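Local structure of putative molybdenum cofactor biosynthesis protein (Corynebacterium diphtheriae, 2G2C) at residues R98-G110 with D148-I160. The protein is of unknown function but probably binds molybdopterin or a precursor of it as part of molybdenum cofactor biosynthesis. Residues are numbered along the deposited sequence; the frame is centred on the assembly and turned at random.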
loop_
_atom_site.group_PDB
_atom_site.type_symbol
_atom_site.label_atom_id
_atom_site.label_comp_id
_atom_site.label_asym_id
_atom_site.label_seq_id
_atom_site.Cartn_x
_atom_site.Cartn_y
_atom_site.Cartn_z
ATOM N N ARG A 98 9.546 9.789 -3.170
ATOM C CA ARG A 98 9.625 8.341 -3.317
ATOM C C ARG A 98 10.644 7.765 -2.349
ATOM O O ARG A 98 11.593 8.467 -1.914
ATOM C CB ARG A 98 10.056 8.004 -4.743
ATOM C CG ARG A 98 8.970 8.180 -5.734
ATOM C CD ARG A 98 8.104 6.906 -5.838
ATOM N NE ARG A 98 8.868 5.786 -6.386
ATOM C CZ ARG A 98 9.172 5.622 -7.674
ATOM N NH1 ARG A 98 8.793 6.524 -8.595
ATOM N NH2 ARG A 98 9.858 4.551 -8.057
ATOM N N CYS A 99 10.436 6.502 -1.971
ATOM C CA CYS A 99 11.405 5.782 -1.148
ATOM C C CYS A 99 11.986 4.654 -1.986
ATOM O O CYS A 99 11.661 3.472 -1.780
ATOM C CB CYS A 99 10.733 5.217 0.105
ATOM S SG CYS A 99 9.989 6.466 1.154
ATOM N N GLU A 100 12.798 5.032 -2.968
ATOM C CA GLU A 100 13.280 4.047 -3.955
ATOM C C GLU A 100 14.210 2.996 -3.361
ATOM O O GLU A 100 14.227 1.863 -3.845
ATOM C CB GLU A 100 13.915 4.738 -5.165
ATOM C CG GLU A 100 12.864 5.560 -5.864
ATOM C CD GLU A 100 13.331 6.192 -7.126
ATOM O OE1 GLU A 100 13.969 5.488 -7.960
ATOM O OE2 GLU A 100 13.013 7.399 -7.273
ATOM N N GLY A 101 14.925 3.368 -2.293
ATOM C CA GLY A 101 15.764 2.432 -1.516
ATOM C C GLY A 101 14.893 1.302 -0.979
ATOM O O GLY A 101 15.264 0.139 -1.031
ATOM N N LEU A 102 13.725 1.637 -0.422
ATOM C CA LEU A 102 12.846 0.590 0.100
ATOM C C LEU A 102 12.330 -0.319 -1.031
ATOM O O LEU A 102 12.286 -1.552 -0.878
ATOM C CB LEU A 102 11.686 1.197 0.887
ATOM C CG LEU A 102 12.061 1.980 2.165
ATOM C CD1 LEU A 102 10.827 2.581 2.894
ATOM C CD2 LEU A 102 12.871 1.134 3.108
ATOM N N GLU A 103 11.917 0.273 -2.161
ATOM C CA GLU A 103 11.566 -0.529 -3.324
ATOM C C GLU A 103 12.679 -1.497 -3.702
ATOM O O GLU A 103 12.437 -2.649 -4.039
ATOM C CB GLU A 103 11.298 0.367 -4.550
ATOM C CG GLU A 103 10.167 1.356 -4.253
ATOM C CD GLU A 103 9.936 2.384 -5.327
ATOM O OE1 GLU A 103 10.515 2.242 -6.428
ATOM O OE2 GLU A 103 9.162 3.336 -5.045
ATOM N N GLN A 104 13.894 -0.980 -3.719
ATOM C CA GLN A 104 15.055 -1.780 -4.081
ATOM C C GLN A 104 15.284 -2.906 -3.075
ATOM O O GLN A 104 15.608 -4.043 -3.487
ATOM C CB GLN A 104 16.287 -0.873 -4.245
ATOM C CG GLN A 104 16.113 0.018 -5.473
ATOM C CD GLN A 104 17.219 1.018 -5.602
ATOM O OE1 GLN A 104 18.326 0.790 -5.098
ATOM N NE2 GLN A 104 16.948 2.124 -6.309
ATOM N N GLN A 105 15.111 -2.618 -1.779
ATOM C CA GLN A 105 15.297 -3.635 -0.734
ATOM C C GLN A 105 14.245 -4.733 -0.850
ATOM O O GLN A 105 14.534 -5.896 -0.619
ATOM C CB GLN A 105 15.241 -3.010 0.667
ATOM C CG GLN A 105 16.453 -2.182 1.010
ATOM C CD GLN A 105 16.589 -1.891 2.497
ATOM O OE1 GLN A 105 17.706 -1.911 3.052
ATOM N NE2 GLN A 105 15.459 -1.611 3.159
ATOM N N ILE A 106 13.022 -4.343 -1.225
ATOM C CA ILE A 106 11.952 -5.330 -1.370
ATOM C C ILE A 106 12.338 -6.325 -2.461
ATOM O O ILE A 106 12.130 -7.547 -2.321
ATOM C CB ILE A 106 10.599 -4.659 -1.692
ATOM C CG1 ILE A 106 10.066 -3.943 -0.472
ATOM C CG2 ILE A 106 9.609 -5.683 -2.261
ATOM C CD1 ILE A 106 8.978 -2.901 -0.816
ATOM N N LEU A 107 12.938 -5.796 -3.523
ATOM C CA LEU A 107 13.399 -6.628 -4.605
ATOM C C LEU A 107 14.630 -7.474 -4.209
ATOM O O LEU A 107 14.698 -8.671 -4.526
ATOM C CB LEU A 107 13.691 -5.729 -5.793
ATOM C CG LEU A 107 13.692 -6.473 -7.110
ATOM C CD1 LEU A 107 12.485 -7.432 -7.271
ATOM C CD2 LEU A 107 13.696 -5.406 -8.149
ATOM N N ILE A 108 15.589 -6.877 -3.491
ATOM C CA ILE A 108 16.763 -7.610 -3.020
ATOM C C ILE A 108 16.324 -8.773 -2.113
ATOM O O ILE A 108 16.795 -9.911 -2.274
ATOM C CB ILE A 108 17.743 -6.672 -2.283
ATOM C CG1 ILE A 108 18.411 -5.708 -3.268
ATOM C CG2 ILE A 108 18.798 -7.479 -1.481
ATOM C CD1 ILE A 108 19.033 -4.463 -2.591
ATOM N N HIS A 109 15.388 -8.489 -1.208
ATOM C CA HIS A 109 14.847 -9.499 -0.268
ATOM C C HIS A 109 13.987 -10.569 -0.950
ATOM O O HIS A 109 13.956 -11.721 -0.509
ATOM C CB HIS A 109 14.005 -8.832 0.835
ATOM C CG HIS A 109 13.549 -9.783 1.905
ATOM N ND1 HIS A 109 12.228 -10.141 2.074
ATOM C CD2 HIS A 109 14.247 -10.474 2.839
ATOM C CE1 HIS A 109 12.130 -10.995 3.078
ATOM N NE2 HIS A 109 13.338 -11.201 3.570
ATOM N N GLY A 110 13.253 -10.200 -1.993
ATOM C CA GLY A 110 12.357 -11.129 -2.682
ATOM C C GLY A 110 12.997 -11.807 -3.891
ATOM O O GLY A 110 12.639 -12.941 -4.251
ATOM N N ASP A 148 6.938 -10.451 1.578
ATOM C CA ASP A 148 8.252 -9.882 1.257
ATOM C C ASP A 148 8.234 -8.342 1.354
ATOM O O ASP A 148 9.180 -7.720 1.872
ATOM C CB ASP A 148 8.715 -10.322 -0.125
ATOM C CG ASP A 148 9.232 -11.755 -0.145
ATOM O OD1 ASP A 148 9.588 -12.321 0.919
ATOM O OD2 ASP A 148 9.259 -12.325 -1.256
ATOM N N THR A 149 7.155 -7.737 0.874
ATOM C CA THR A 149 7.042 -6.279 0.999
ATOM C C THR A 149 7.016 -5.899 2.470
ATOM O O THR A 149 7.729 -4.995 2.910
ATOM C CB THR A 149 5.763 -5.782 0.283
ATOM O OG1 THR A 149 5.961 -5.960 -1.126
ATOM C CG2 THR A 149 5.472 -4.339 0.620
ATOM N N TRP A 150 6.190 -6.618 3.241
ATOM C CA TRP A 150 6.033 -6.337 4.655
ATOM C C TRP A 150 7.355 -6.497 5.410
ATOM O O TRP A 150 7.676 -5.713 6.306
ATOM C CB TRP A 150 4.961 -7.260 5.264
ATOM C CG TRP A 150 4.609 -6.785 6.594
ATOM C CD1 TRP A 150 5.066 -7.275 7.804
ATOM C CD2 TRP A 150 3.740 -5.691 6.904
ATOM N NE1 TRP A 150 4.504 -6.574 8.817
ATOM C CE2 TRP A 150 3.694 -5.590 8.307
ATOM C CE3 TRP A 150 2.995 -4.788 6.125
ATOM C CZ2 TRP A 150 2.931 -4.614 8.969
ATOM C CZ3 TRP A 150 2.211 -3.819 6.774
ATOM C CH2 TRP A 150 2.197 -3.742 8.185
ATOM N N ALA A 151 8.131 -7.526 5.061
ATOM C CA ALA A 151 9.411 -7.759 5.735
ATOM C C ALA A 151 10.346 -6.583 5.638
ATOM O O ALA A 151 11.160 -6.342 6.534
ATOM C CB ALA A 151 10.093 -9.013 5.166
ATOM N N VAL A 152 10.271 -5.867 4.520
ATOM C CA VAL A 152 11.123 -4.682 4.356
ATOM C C VAL A 152 10.521 -3.437 5.005
ATOM O O VAL A 152 11.225 -2.637 5.649
ATOM C CB VAL A 152 11.418 -4.433 2.879
ATOM C CG1 VAL A 152 12.091 -3.042 2.679
ATOM C CG2 VAL A 152 12.282 -5.595 2.309
ATOM N N ILE A 153 9.220 -3.242 4.813
ATOM C CA ILE A 153 8.591 -2.005 5.313
ATOM C C ILE A 153 8.439 -1.999 6.816
ATOM O O ILE A 153 8.661 -0.985 7.472
ATOM C CB ILE A 153 7.180 -1.826 4.669
ATOM C CG1 ILE A 153 7.346 -1.677 3.152
ATOM C CG2 ILE A 153 6.368 -0.646 5.331
ATOM C CD1 ILE A 153 8.075 -0.446 2.710
ATOM N N SER A 154 8.018 -3.132 7.390
ATOM C CA SER A 154 7.690 -3.156 8.829
ATOM C C SER A 154 8.779 -2.568 9.721
ATOM O O SER A 154 8.497 -1.720 10.581
ATOM C CB SER A 154 7.383 -4.598 9.269
ATOM O OG SER A 154 6.971 -4.593 10.617
ATOM N N PRO A 155 10.037 -3.023 9.538
ATOM C CA PRO A 155 11.050 -2.520 10.460
ATOM C C PRO A 155 11.318 -1.017 10.326
ATOM O O PRO A 155 11.859 -0.422 11.253
ATOM C CB PRO A 155 12.318 -3.316 10.071
ATOM C CG PRO A 155 11.794 -4.488 9.282
ATOM C CD PRO A 155 10.584 -4.013 8.592
ATOM N N VAL A 156 10.947 -0.421 9.201
ATOM C CA VAL A 156 11.293 0.997 9.030
ATOM C C VAL A 156 10.127 1.948 9.280
ATOM O O VAL A 156 10.305 3.160 9.279
ATOM C CB VAL A 156 12.005 1.274 7.686
ATOM C CG1 VAL A 156 13.315 0.492 7.609
ATOM C CG2 VAL A 156 11.103 0.942 6.523
ATOM N N ILE A 157 8.948 1.387 9.531
ATOM C CA ILE A 157 7.748 2.184 9.845
ATOM C C ILE A 157 7.967 3.192 10.978
ATOM O O ILE A 157 7.682 4.405 10.801
ATOM C CB ILE A 157 6.556 1.234 10.151
ATOM C CG1 ILE A 157 6.016 0.649 8.855
ATOM C CG2 ILE A 157 5.467 1.925 10.976
ATOM C CD1 ILE A 157 5.512 1.646 7.883
ATOM N N PRO A 158 8.453 2.721 12.154
ATOM C CA PRO A 158 8.751 3.679 13.234
ATOM C C PRO A 158 9.670 4.821 12.782
ATOM O O PRO A 158 9.441 5.974 13.144
ATOM C CB PRO A 158 9.460 2.827 14.291
ATOM C CG PRO A 158 9.275 1.436 13.885
ATOM C CD PRO A 158 8.711 1.316 12.559
ATOM N N ASN A 159 10.700 4.502 12.003
ATOM C CA ASN A 159 11.658 5.505 11.553
ATOM C C ASN A 159 11.046 6.515 10.585
ATOM O O ASN A 159 11.315 7.714 10.660
ATOM C CB ASN A 159 12.856 4.801 10.943
ATOM C CG ASN A 159 13.460 3.795 11.907
ATOM O OD1 ASN A 159 14.316 4.162 12.701
ATOM N ND2 ASN A 159 12.947 2.562 11.915
ATOM N N ILE A 160 10.214 6.015 9.675
ATOM C CA ILE A 160 9.479 6.897 8.755
ATOM C C ILE A 160 8.588 7.878 9.534
ATOM O O ILE A 160 8.657 9.103 9.290
ATOM C CB ILE A 160 8.698 6.107 7.722
ATOM C CG1 ILE A 160 9.708 5.336 6.844
ATOM C CG2 ILE A 160 7.818 7.049 6.880
ATOM C CD1 ILE A 160 9.098 4.355 5.825
HETATM O O HOH W 1 13.986 -2.301 5.655
#
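Leu102, in the first turn of helix 100-109, reaches the second segment with both methyls. Its CD1 meets Ile160 CD1 tip to tip at 3.8 Å and also touches Ile153 CD1, while CD2 slides past CG2 of Val156 in one of that residue's two conformers, the two side chains running in opposite directions. One leucine thus touches both helix 143-153 and helix 157-165. On the same turn Glu103 points away from the contact; Arg98 grips it side-on, NE to OE2 and NH2 to OE1, and OE2 also accepts the backbone N of Val124, which ties the start of the helix to strand 124-126. Gln105 follows at the more exposed border. Its CB lies against Val152 CG1; a water gives a 2.8 Å hydrogen bond to Val152 O, but its weak link to Gln105 NE2 is doubtful, since that side chain has two conformers. Ile106 packs CG1 3.6 Å from Val152 CB, and its CG2 comes near Thr149 OG1, a hydroxyl already hydrogen-bonded to Gly145 O. With CG swung anti to the backbone N (chi1 -174°), the ring of His109 is carried to the beginning of the second segment, where CE1 comes 3.5 Å from Ala151 CB. Asp148 OD1 is 3.6 Å from His109 CE1, ring and carboxylate planes standing almost perpendicular, 87° apart; OD2 rests near Gly110 CA. The Val152 side chain sits among Leu102, Gln105, Ile106 and His109, a knob into a hole. The axes of 100-109 and 148-153 run at 128° between their N-to-C directions and approach to 8.8 Å. Helix 100-109 thus packs on helix 143-153, which in turn rests Thr149 and Ile153 on Val137 of strand 135-139, a layering of helices on the sheet of an alpha/beta MoCF_biosynth domain.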